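Local coordinates for alpha-galactosidase (Thermus thermophilus, PDB 6LCJ), which probably hydrolyses terminal alpha-galactosyl groups of galactosides such as stachyose, working as a thermostable hexameric glycosidase, at residues S165-Y170 and V403-T408; G174-L179 and F212-A217; R201-W206 and W233-L238. All blocks are in the same frame, centred on the assembly; numbering follows the deposited sequence.

Overall arrangement
All three contacts lie in the (beta/alpha)8 TIM barrel, at or just beyond the C-terminal ends of its parallel strands. Along the chain the order is 165-170, 174-179, 201-206, 212-217, 233-238 and 403-408, so interaction 1 spans the other two, whose segments alternate. Their centres form a broad triangle: about 20 Å between interactions 1 and 2, about 22 Å between 1 and 3, and about 18 Å between 2 and 3. Interactions 1 and 2 touch where Phe169 packs on Leu177; interaction 3 stays about 7 Å from each at the nearest atoms. Interaction 1 ties the helix after strand 161-164 to the loop after strand 398-400, where early and late parts of the barrel meet; interactions 2 and 3 interlock successive beta-alpha units.

Interaction 1 of 3, residues S165-Y170 and V403-T408; sequences SWYSFY and VVYFRT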
loop_
_atom_site.group_PDB
_atom_site.type_symbol
_atom_site.label_atom_id
_atom_site.label_comp_id
_atom_site.label_asym_id
_atom_site.label_seq_id
_atom_site.Cartn_x
_atom_site.Cartn_y
_atom_site.Cartn_z
ATOM N N SER E 165 -26.660 34.198 -26.692
ATOM C CA SER E 165 -25.657 33.816 -27.682
ATOM C C SER E 165 -24.935 32.510 -27.364
ATOM O O SER E 165 -24.235 31.984 -28.240
ATOM C CB SER E 165 -24.602 34.923 -27.843
ATOM O OG SER E 165 -23.926 35.198 -26.622
ATOM N N TRP E 166 -25.074 31.969 -26.152
ATOM C CA TRP E 166 -24.126 30.952 -25.712
ATOM C C TRP E 166 -24.273 29.656 -26.505
ATOM O O TRP E 166 -23.281 29.092 -26.990
ATOM C CB TRP E 166 -24.274 30.687 -24.208
ATOM C CG TRP E 166 -23.333 29.603 -23.754
ATOM C CD1 TRP E 166 -23.670 28.345 -23.339
ATOM C CD2 TRP E 166 -21.893 29.661 -23.724
ATOM N NE1 TRP E 166 -22.537 27.631 -23.032
ATOM C CE2 TRP E 166 -21.435 28.411 -23.258
ATOM C CE3 TRP E 166 -20.954 30.645 -24.040
ATOM C CZ2 TRP E 166 -20.082 28.123 -23.097
ATOM C CZ3 TRP E 166 -19.609 30.352 -23.885
ATOM C CH2 TRP E 166 -19.186 29.108 -23.418
ATOM N N TYR E 167 -25.499 29.162 -26.657
ATOM C CA TYR E 167 -25.698 27.816 -27.167
ATOM C C TYR E 167 -25.753 27.747 -28.682
ATOM O O TYR E 167 -26.272 26.774 -29.226
ATOM C CB TYR E 167 -26.957 27.217 -26.564
ATOM C CG TYR E 167 -26.856 27.072 -25.088
ATOM C CD1 TYR E 167 -26.205 25.973 -24.524
ATOM C CD2 TYR E 167 -27.381 28.042 -24.243
ATOM C CE1 TYR E 167 -26.114 25.831 -23.162
ATOM C CE2 TYR E 167 -27.289 27.909 -22.880
ATOM C CZ TYR E 167 -26.668 26.796 -22.351
ATOM O OH TYR E 167 -26.592 26.655 -20.998
ATOM N N SER E 168 -25.224 28.741 -29.373
ATOM C CA SER E 168 -24.996 28.607 -30.804
ATOM C C SER E 168 -23.560 28.999 -31.142
ATOM O O SER E 168 -22.870 28.272 -31.858
ATOM C CB SER E 168 -26.005 29.449 -31.592
ATOM O OG SER E 168 -26.163 30.722 -30.991
ATOM N N PHE E 169 -23.083 30.126 -30.617
ATOM C CA PHE E 169 -21.740 30.586 -30.950
ATOM C C PHE E 169 -20.699 30.304 -29.875
ATOM O O PHE E 169 -19.504 30.367 -30.173
ATOM C CB PHE E 169 -21.754 32.087 -31.238
ATOM C CG PHE E 169 -22.709 32.478 -32.320
ATOM C CD1 PHE E 169 -22.451 32.144 -33.637
ATOM C CD2 PHE E 169 -23.859 33.185 -32.020
ATOM C CE1 PHE E 169 -23.321 32.509 -34.641
ATOM C CE2 PHE E 169 -24.748 33.554 -33.019
ATOM C CZ PHE E 169 -24.484 33.216 -34.331
ATOM N N TYR E 170 -21.118 29.994 -28.650
ATOM C CA TYR E 170 -20.218 29.794 -27.503
ATOM C C TYR E 170 -19.318 31.025 -27.404
ATOM O O TYR E 170 -19.845 32.149 -27.477
ATOM C CB TYR E 170 -19.524 28.442 -27.643
ATOM C CG TYR E 170 -20.516 27.324 -27.405
ATOM C CD1 TYR E 170 -20.749 26.848 -26.121
ATOM C CD2 TYR E 170 -21.282 26.800 -28.446
ATOM C CE1 TYR E 170 -21.677 25.849 -25.879
ATOM C CE2 TYR E 170 -22.231 25.795 -28.213
ATOM C CZ TYR E 170 -22.417 25.326 -26.919
ATOM O OH TYR E 170 -23.336 24.333 -26.627
ATOM N N VAL E 403 -31.989 26.891 -22.289
ATOM C CA VAL E 403 -32.604 27.280 -23.562
ATOM C C VAL E 403 -33.341 26.124 -24.235
ATOM O O VAL E 403 -33.171 24.950 -23.879
ATOM C CB VAL E 403 -31.557 27.884 -24.522
ATOM C CG1 VAL E 403 -30.772 28.964 -23.820
ATOM C CG2 VAL E 403 -30.640 26.793 -25.060
ATOM N N VAL E 404 -34.171 26.473 -25.211
ATOM C CA VAL E 404 -34.918 25.525 -26.030
ATOM C C VAL E 404 -34.299 25.537 -27.415
ATOM O O VAL E 404 -34.045 26.610 -27.974
ATOM C CB VAL E 404 -36.410 25.898 -26.103
ATOM C CG1 VAL E 404 -37.207 24.798 -26.785
ATOM C CG2 VAL E 404 -36.950 26.184 -24.723
ATOM N N TYR E 405 -34.055 24.360 -27.966
ATOM C CA TYR E 405 -33.611 24.268 -29.346
ATOM C C TYR E 405 -34.818 24.113 -30.255
ATOM O O TYR E 405 -35.779 23.409 -29.921
ATOM C CB TYR E 405 -32.651 23.091 -29.551
ATOM C CG TYR E 405 -31.335 23.227 -28.822
ATOM C CD1 TYR E 405 -30.251 23.868 -29.406
ATOM C CD2 TYR E 405 -31.180 22.705 -27.541
ATOM C CE1 TYR E 405 -29.040 23.990 -28.722
ATOM C CE2 TYR E 405 -29.977 22.812 -26.853
ATOM C CZ TYR E 405 -28.918 23.455 -27.439
ATOM O OH TYR E 405 -27.733 23.540 -26.751
ATOM N N PHE E 406 -34.769 24.795 -31.395
ATOM C CA PHE E 406 -35.655 24.541 -32.521
ATOM C C PHE E 406 -34.907 24.148 -33.779
ATOM O O PHE E 406 -35.447 23.423 -34.607
ATOM C CB PHE E 406 -36.518 25.772 -32.819
ATOM C CG PHE E 406 -37.435 26.135 -31.698
ATOM C CD1 PHE E 406 -36.998 26.976 -30.681
ATOM C CD2 PHE E 406 -38.717 25.611 -31.641
ATOM C CE1 PHE E 406 -37.825 27.299 -29.640
ATOM C CE2 PHE E 406 -39.557 25.931 -30.609
ATOM C CZ PHE E 406 -39.122 26.780 -29.601
ATOM N N ARG E 407 -33.673 24.594 -33.933
ATOM C CA ARG E 407 -32.898 24.221 -35.097
ATOM C C ARG E 407 -32.632 22.721 -35.124
ATOM O O ARG E 407 -32.621 22.036 -34.099
ATOM C CB ARG E 407 -31.583 24.991 -35.110
ATOM C CG ARG E 407 -30.678 24.692 -33.939
ATOM C CD ARG E 407 -29.518 25.671 -33.963
ATOM N NE ARG E 407 -28.291 25.131 -33.401
ATOM C CZ ARG E 407 -27.794 25.476 -32.218
ATOM N NH1 ARG E 407 -28.429 26.355 -31.444
ATOM N NH2 ARG E 407 -26.657 24.936 -31.811
ATOM N N THR E 408 -32.447 22.208 -36.327
ATOM C CA THR E 408 -31.845 20.908 -36.503
ATOM C C THR E 408 -30.448 21.009 -37.094
ATOM O O THR E 408 -29.697 20.033 -37.045
ATOM C CB THR E 408 -32.749 20.033 -37.380
ATOM O OG1 THR E 408 -33.289 20.818 -38.447
ATOM C CG2 THR E 408 -33.902 19.491 -36.553
#
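Tyr167 and Arg407 make the polar centre of this contact between the short helix 166-169 and the loop after strand 398-400. The guanidinium reaches the carbonyl end-on, both terminal nitrogens on one oxygen: NH1 of Arg407 lies 3.1 Å and NH2 3.2 Å from Tyr167 O, which sits in the guanidinium plane. NH2 arrives in the carbonyl plane, whereas NH1 is tilted 33° from it. Arg407 gets there with CG lodged between its backbone N and carbonyl carbon (chi1 63°) and the chain then extended to NE. Tyr405 backs the group, its CD1 lying 3.7 Å above one face of the Arg407 guanidinium, toward the rim. Beside this grip the apolar packing is close: both methyls of Val403 press on the CD2 side of the Tyr167 ring, CG1 at 3.5 Å from CD2. Separately, OH of Tyr405 makes a van der Waals approach to CD1 of Tyr167, at 3.6 Å. The long axes of the two tyrosines cross at about a right angle.

Toward the partly exposed side the fit slackens. Ser168 offers CB at 3.9 Å from Arg407 NH1, while its OG bonds to Ser434 O. Tyr170 OH stays 4.5 Å from Tyr405 OH. Arg407 also makes a salt bridge through NH1 to Asp435 and bonds through NH2 to Phe410 O, and Thr408 contacts Arg409 of a second subunit. One buried guanidinium thus ties together the segments following barrel strands 161-164, 398-400 and 431-433, with Asp435 probably balancing its charge.

Interaction 2 of 3, residues G174-L179 and F212-A217; sequences GEDLLL and FPRGMA
The entry to helix 175-185 of the TIM barrel meets a type I beta turn, Phe212 to Gly215, that leads into helix 216-224; Gly174 and Gly215 are the respective N-cap residues. Glu175, in the first turn of its helix, divides its carboxylate between the backbone and side chain of one residue. OE1 accepts the N-H of Arg214 through its syn lone pair, in a short and nearly straight bond (N to OE1 2.7 Å, 165°). OE2 takes the guanidinium: NH2 of Arg214 lies 2.8 Å from it, in a salt bridge supplemented by a weak bond from NE. OE2 lies in the guanidinium plane, yet NH2 stands above the carboxylate, and the two planes are 74° apart. With CG of Glu175 turned away from its own backbone N (chi1 151°) and the chain extended beyond, the carboxylate spans the gap to the turn, passing Pro213, whose CD is 3.2 Å from OE1. A longer salt bridge from Asp176 OD1, 3.6 Å from Arg214 NH2, completes the network on the solvent-exposed side, so NH2 serves two acids.

Beneath it, the Phe212 ring lies under the start of the helix. The backbone N of Glu175 stands 3.8 Å above the ring centre, and Leu178 CD1 approaches at the ring edge, 4.2 Å from CE2. Phe212 also packs on Ile173, Trp199 and Leu219, while Leu179 leans on Phe218, Leu219 and Arg222, so helix 175-185 is seated directly against helix 216-224.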
loop_
_atom_site.group_PDB
_atom_site.type_symbol
_atom_site.label_atom_id
_atom_site.label_comp_id
_atom_site.label_asym_id
_atom_site.label_seq_id
_atom_site.Cartn_x
_atom_site.Cartn_y
_atom_site.Cartn_z
ATOM N N GLY E 174 -18.642 38.221 -31.532
ATOM C CA GLY E 174 -17.994 39.448 -31.944
ATOM C C GLY E 174 -19.063 40.484 -32.187
ATOM O O GLY E 174 -20.237 40.161 -32.399
ATOM N N GLU E 175 -18.645 41.745 -32.123
ATOM C CA GLU E 175 -19.579 42.852 -32.275
ATOM C C GLU E 175 -20.295 42.791 -33.623
ATOM O O GLU E 175 -21.526 42.915 -33.688
ATOM C CB GLU E 175 -18.807 44.158 -32.074
ATOM C CG GLU E 175 -19.286 45.400 -32.783
ATOM C CD GLU E 175 -18.182 46.464 -32.834
ATOM O OE1 GLU E 175 -17.729 46.924 -31.755
ATOM O OE2 GLU E 175 -17.740 46.816 -33.952
ATOM N N ASP E 176 -19.548 42.546 -34.704
ATOM C CA ASP E 176 -20.148 42.495 -36.038
ATOM C C ASP E 176 -21.158 41.356 -36.156
ATOM O O ASP E 176 -22.294 41.560 -36.604
ATOM C CB ASP E 176 -19.054 42.349 -37.101
ATOM C CG ASP E 176 -18.449 43.697 -37.531
ATOM O OD1 ASP E 176 -18.891 44.772 -37.037
ATOM O OD2 ASP E 176 -17.513 43.672 -38.368
ATOM N N LEU E 177 -20.755 40.146 -35.754
ATOM C CA LEU E 177 -21.615 38.977 -35.875
ATOM C C LEU E 177 -22.915 39.148 -35.095
ATOM O O LEU E 177 -23.992 38.789 -35.591
ATOM C CB LEU E 177 -20.853 37.744 -35.395
ATOM C CG LEU E 177 -21.612 36.513 -34.897
ATOM C CD1 LEU E 177 -22.238 35.794 -36.056
ATOM C CD2 LEU E 177 -20.643 35.603 -34.194
ATOM N N LEU E 178 -22.840 39.710 -33.881
ATOM C CA LEU E 178 -24.047 39.864 -33.076
ATOM C C LEU E 178 -24.942 40.983 -33.594
ATOM O O LEU E 178 -26.160 40.950 -33.370
ATOM C CB LEU E 178 -23.685 40.103 -31.605
ATOM C CG LEU E 178 -23.028 38.909 -30.883
ATOM C CD1 LEU E 178 -22.709 39.225 -29.423
ATOM C CD2 LEU E 178 -23.887 37.642 -30.977
ATOM N N LEU E 179 -24.372 41.978 -34.282
ATOM C CA LEU E 179 -25.208 43.006 -34.897
ATOM C C LEU E 179 -26.034 42.429 -36.043
ATOM O O LEU E 179 -27.197 42.796 -36.221
ATOM C CB LEU E 179 -24.350 44.181 -35.370
ATOM C CG LEU E 179 -23.948 45.157 -34.252
ATOM C CD1 LEU E 179 -22.901 46.147 -34.710
ATOM C CD2 LEU E 179 -25.158 45.877 -33.684
ATOM N N PHE E 212 -14.826 43.373 -29.905
ATOM C CA PHE E 212 -15.881 44.348 -29.608
ATOM C C PHE E 212 -15.315 45.769 -29.634
ATOM O O PHE E 212 -15.372 46.497 -28.635
ATOM C CB PHE E 212 -16.538 44.036 -28.261
ATOM C CG PHE E 212 -17.322 42.760 -28.268
ATOM C CD1 PHE E 212 -16.676 41.531 -28.237
ATOM C CD2 PHE E 212 -18.699 42.779 -28.353
ATOM C CE1 PHE E 212 -17.390 40.352 -28.284
ATOM C CE2 PHE E 212 -19.417 41.603 -28.399
ATOM C CZ PHE E 212 -18.763 40.389 -28.358
ATOM N N PRO E 213 -14.794 46.216 -30.789
ATOM C CA PRO E 213 -14.039 47.486 -30.806
ATOM C C PRO E 213 -14.846 48.710 -30.397
ATOM O O PRO E 213 -14.276 49.620 -29.789
ATOM C CB PRO E 213 -13.554 47.589 -32.260
ATOM C CG PRO E 213 -14.447 46.683 -33.037
ATOM C CD PRO E 213 -14.805 45.568 -32.115
ATOM N N ARG E 214 -16.142 48.782 -30.694
ATOM C CA ARG E 214 -16.867 49.987 -30.305
ATOM C C ARG E 214 -17.353 49.949 -28.860
ATOM O O ARG E 214 -18.004 50.903 -28.420
ATOM C CB ARG E 214 -18.038 50.244 -31.259
ATOM C CG ARG E 214 -17.608 50.933 -32.563
ATOM C CD ARG E 214 -18.680 50.879 -33.648
ATOM N NE ARG E 214 -18.803 49.538 -34.203
ATOM C CZ ARG E 214 -19.672 49.182 -35.145
ATOM N NH1 ARG E 214 -20.503 50.082 -35.661
ATOM N NH2 ARG E 214 -19.704 47.918 -35.568
ATOM N N GLY E 215 -17.055 48.893 -28.108
ATOM C CA GLY E 215 -17.384 48.860 -26.699
ATOM C C GLY E 215 -18.794 48.370 -26.425
ATOM O O GLY E 215 -19.668 48.355 -27.294
ATOM N N MET E 216 -19.014 47.977 -25.168
ATOM C CA MET E 216 -20.253 47.293 -24.821
ATOM C C MET E 216 -21.432 48.246 -24.736
ATOM O O MET E 216 -22.572 47.825 -24.958
ATOM C CB MET E 216 -20.093 46.528 -23.501
ATOM C CG MET E 216 -18.958 45.516 -23.513
ATOM S SD MET E 216 -18.950 44.415 -24.953
ATOM C CE MET E 216 -20.473 43.493 -24.701
ATOM N N ALA E 217 -21.200 49.519 -24.427
ATOM C CA ALA E 217 -22.327 50.442 -24.327
ATOM C C ALA E 217 -22.943 50.710 -25.691
ATOM O O ALA E 217 -24.149 50.957 -25.785
ATOM C CB ALA E 217 -21.886 51.750 -23.678
#

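Interaction 3 of 3, residues R201-W206 and W233-L238; sequences RALGDW and WFAPFL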
loop_
_atom_site.group_PDB
_atom_site.type_symbol
_atom_site.label_atom_id
_atom_site.label_comp_id
_atom_site.label_asym_id
_atom_site.label_seq_id
_atom_site.Cartn_x
_atom_site.Cartn_y
_atom_site.Cartn_z
ATOM N N ARG E 201 -12.209 40.446 -21.848
ATOM C CA ARG E 201 -10.791 40.177 -22.082
ATOM C C ARG E 201 -10.298 38.978 -21.283
ATOM O O ARG E 201 -9.434 38.234 -21.761
ATOM C CB ARG E 201 -9.951 41.407 -21.744
ATOM C CG ARG E 201 -10.261 42.637 -22.585
ATOM C CD ARG E 201 -9.518 43.867 -22.067
ATOM N NE ARG E 201 -8.073 43.721 -22.240
ATOM C CZ ARG E 201 -7.453 43.780 -23.418
ATOM N NH1 ARG E 201 -8.156 43.992 -24.532
ATOM N NH2 ARG E 201 -6.131 43.628 -23.490
ATOM N N ALA E 202 -10.836 38.766 -20.084
ATOM C CA ALA E 202 -10.390 37.694 -19.202
ATOM C C ALA E 202 -11.348 37.608 -18.024
ATOM O O ALA E 202 -12.127 38.530 -17.765
ATOM C CB ALA E 202 -8.957 37.929 -18.698
ATOM N N LEU E 203 -11.272 36.490 -17.302
ATOM C CA LEU E 203 -11.919 36.426 -16.001
ATOM C C LEU E 203 -11.280 37.446 -15.071
ATOM O O LEU E 203 -10.064 37.429 -14.866
ATOM C CB LEU E 203 -11.793 35.028 -15.417
ATOM C CG LEU E 203 -12.469 33.903 -16.184
ATOM C CD1 LEU E 203 -12.170 32.600 -15.471
ATOM C CD2 LEU E 203 -13.990 34.150 -16.338
ATOM N N GLY E 204 -12.090 38.338 -14.512
ATOM C CA GLY E 204 -11.562 39.415 -13.708
ATOM C C GLY E 204 -11.199 40.663 -14.488
ATOM O O GLY E 204 -10.985 41.716 -13.869
ATOM N N ASP E 205 -11.140 40.577 -15.817
ATOM C CA ASP E 205 -10.933 41.716 -16.715
ATOM C C ASP E 205 -12.190 41.890 -17.576
ATOM O O ASP E 205 -12.203 41.572 -18.769
ATOM C CB ASP E 205 -9.675 41.499 -17.564
ATOM C CG ASP E 205 -9.210 42.772 -18.276
ATOM O OD1 ASP E 205 -9.887 43.820 -18.153
ATOM O OD2 ASP E 205 -8.172 42.707 -18.970
ATOM N N TRP E 206 -13.256 42.387 -16.951
ATOM C CA TRP E 206 -14.573 42.521 -17.572
ATOM C C TRP E 206 -14.641 43.822 -18.373
ATOM O O TRP E 206 -15.307 44.799 -18.017
ATOM C CB TRP E 206 -15.655 42.442 -16.506
ATOM C CG TRP E 206 -15.561 41.138 -15.805
ATOM C CD1 TRP E 206 -15.019 40.897 -14.571
ATOM C CD2 TRP E 206 -15.961 39.866 -16.326
ATOM N NE1 TRP E 206 -15.085 39.557 -14.283
ATOM C CE2 TRP E 206 -15.658 38.900 -15.347
ATOM C CE3 TRP E 206 -16.552 39.451 -17.528
ATOM C CZ2 TRP E 206 -15.927 37.542 -15.533
ATOM C CZ3 TRP E 206 -16.811 38.113 -17.711
ATOM C CH2 TRP E 206 -16.505 37.171 -16.719
ATOM N N TRP E 233 -23.419 38.841 -19.556
ATOM C CA TRP E 233 -22.990 37.709 -18.743
ATOM C C TRP E 233 -21.717 38.050 -17.975
ATOM O O TRP E 233 -20.765 38.577 -18.555
ATOM C CB TRP E 233 -22.721 36.502 -19.659
ATOM C CG TRP E 233 -22.124 35.264 -19.029
ATOM C CD1 TRP E 233 -22.809 34.177 -18.562
ATOM C CD2 TRP E 233 -20.734 34.969 -18.837
ATOM N NE1 TRP E 233 -21.935 33.227 -18.094
ATOM C CE2 TRP E 233 -20.654 33.691 -18.244
ATOM C CE3 TRP E 233 -19.548 35.658 -19.107
ATOM C CZ2 TRP E 233 -19.436 33.095 -17.909
ATOM C CZ3 TRP E 233 -18.332 35.057 -18.774
ATOM C CH2 TRP E 233 -18.293 33.794 -18.179
ATOM N N PHE E 234 -21.679 37.707 -16.684
ATOM C CA PHE E 234 -20.454 37.786 -15.886
ATOM C C PHE E 234 -20.266 36.512 -15.071
ATOM O O PHE E 234 -21.222 35.804 -14.767
ATOM C CB PHE E 234 -20.460 38.967 -14.901
ATOM C CG PHE E 234 -20.635 40.295 -15.547
ATOM C CD1 PHE E 234 -21.907 40.811 -15.760
ATOM C CD2 PHE E 234 -19.532 41.042 -15.928
ATOM C CE1 PHE E 234 -22.081 42.036 -16.365
ATOM C CE2 PHE E 234 -19.687 42.281 -16.529
ATOM C CZ PHE E 234 -20.970 42.781 -16.747
ATOM N N ALA E 235 -19.012 36.245 -14.688
ATOM C CA ALA E 235 -18.660 35.265 -13.654
ATOM C C ALA E 235 -17.873 36.031 -12.599
ATOM O O ALA E 235 -16.641 35.915 -12.521
ATOM C CB ALA E 235 -17.854 34.089 -14.213
ATOM N N PRO E 236 -18.554 36.823 -11.764
ATOM C CA PRO E 236 -17.858 37.912 -11.053
ATOM C C PRO E 236 -16.820 37.459 -10.026
ATOM O O PRO E 236 -15.851 38.194 -9.800
ATOM C CB PRO E 236 -19.010 38.691 -10.393
ATOM C CG PRO E 236 -20.167 37.752 -10.383
ATOM C CD PRO E 236 -20.014 36.856 -11.560
ATOM N N PHE E 237 -16.969 36.289 -9.400
ATOM C CA PHE E 237 -16.047 35.853 -8.358
ATOM C C PHE E 237 -15.069 34.783 -8.830
ATOM O O PHE E 237 -14.457 34.101 -7.995
ATOM C CB PHE E 237 -16.818 35.346 -7.150
ATOM C CG PHE E 237 -17.697 36.377 -6.544
ATOM C CD1 PHE E 237 -17.198 37.275 -5.617
ATOM C CD2 PHE E 237 -19.032 36.457 -6.903
ATOM C CE1 PHE E 237 -18.025 38.232 -5.053
ATOM C CE2 PHE E 237 -19.841 37.401 -6.359
ATOM C CZ PHE E 237 -19.355 38.287 -5.426
ATOM N N LEU E 238 -14.881 34.651 -10.136
ATOM C CA LEU E 238 -14.041 33.621 -10.712
ATOM C C LEU E 238 -12.833 34.261 -11.371
ATOM O O LEU E 238 -12.946 35.310 -12.009
ATOM C CB LEU E 238 -14.830 32.803 -11.733
ATOM C CG LEU E 238 -14.508 31.326 -11.909
ATOM C CD1 LEU E 238 -14.866 30.565 -10.674
ATOM C CD2 LEU E 238 -15.283 30.818 -13.088
HETATM O O HOH W 1 -14.207 37.887 -12.064
#
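Trp206 points its indole into the corner formed by Trp233, Phe234 and Ala235, and the three aromatic residues make a cluster in which the Trp206 plane is steeply inclined to the other two, whose own planes run nearly parallel. Phe234 turns an edge to a face of Trp206 in an offset edge-to-face pair: the centroids of the Phe234 ring and the six-membered ring of Trp206 are 5.5 Å apart, the planes stand at 67°, and the nearest carbons are Phe234 CD2 and Trp206 CE3 at 3.7 Å. Trp233 comes instead to the rim of the indole, its CZ3 lying in the plane of Trp206 and 3.5 Å from CH2. These two six-membered rings are inclined at 63°, an oblique pairing. The neighbours leave the strand by different first torsions: Trp233 has CG anti to its backbone N (chi1 174°), Phe234 has CG anti to its carbonyl carbon. Ala235 adds its backbone N, 3.4 Å from Trp206 CH2.

The polar corner of the indole is met by a water in the ring plane, which accepts from NE1 of Trp206 at 2.9 Å. This water can donate toward the carbonyls of Ala235 and Leu238, although more acceptors surround it than it has protons. Alongside, in the type II turn Ala202 to Asp205, Leu203 lays CB 3.6 Å from Leu238 O and meets CD2 of Leu238 with its CD1.

Strand 229-234 pairs with strand 298-303 beside it; Phe234 packs on Leu301, Leu303 and Ala293, and Trp233 NE1 bonds to Asp304. Trp206 also rests on Trp285 and Leu289 of helix 280-296, so its side chain bridges the end of strand 229-234 and that helix.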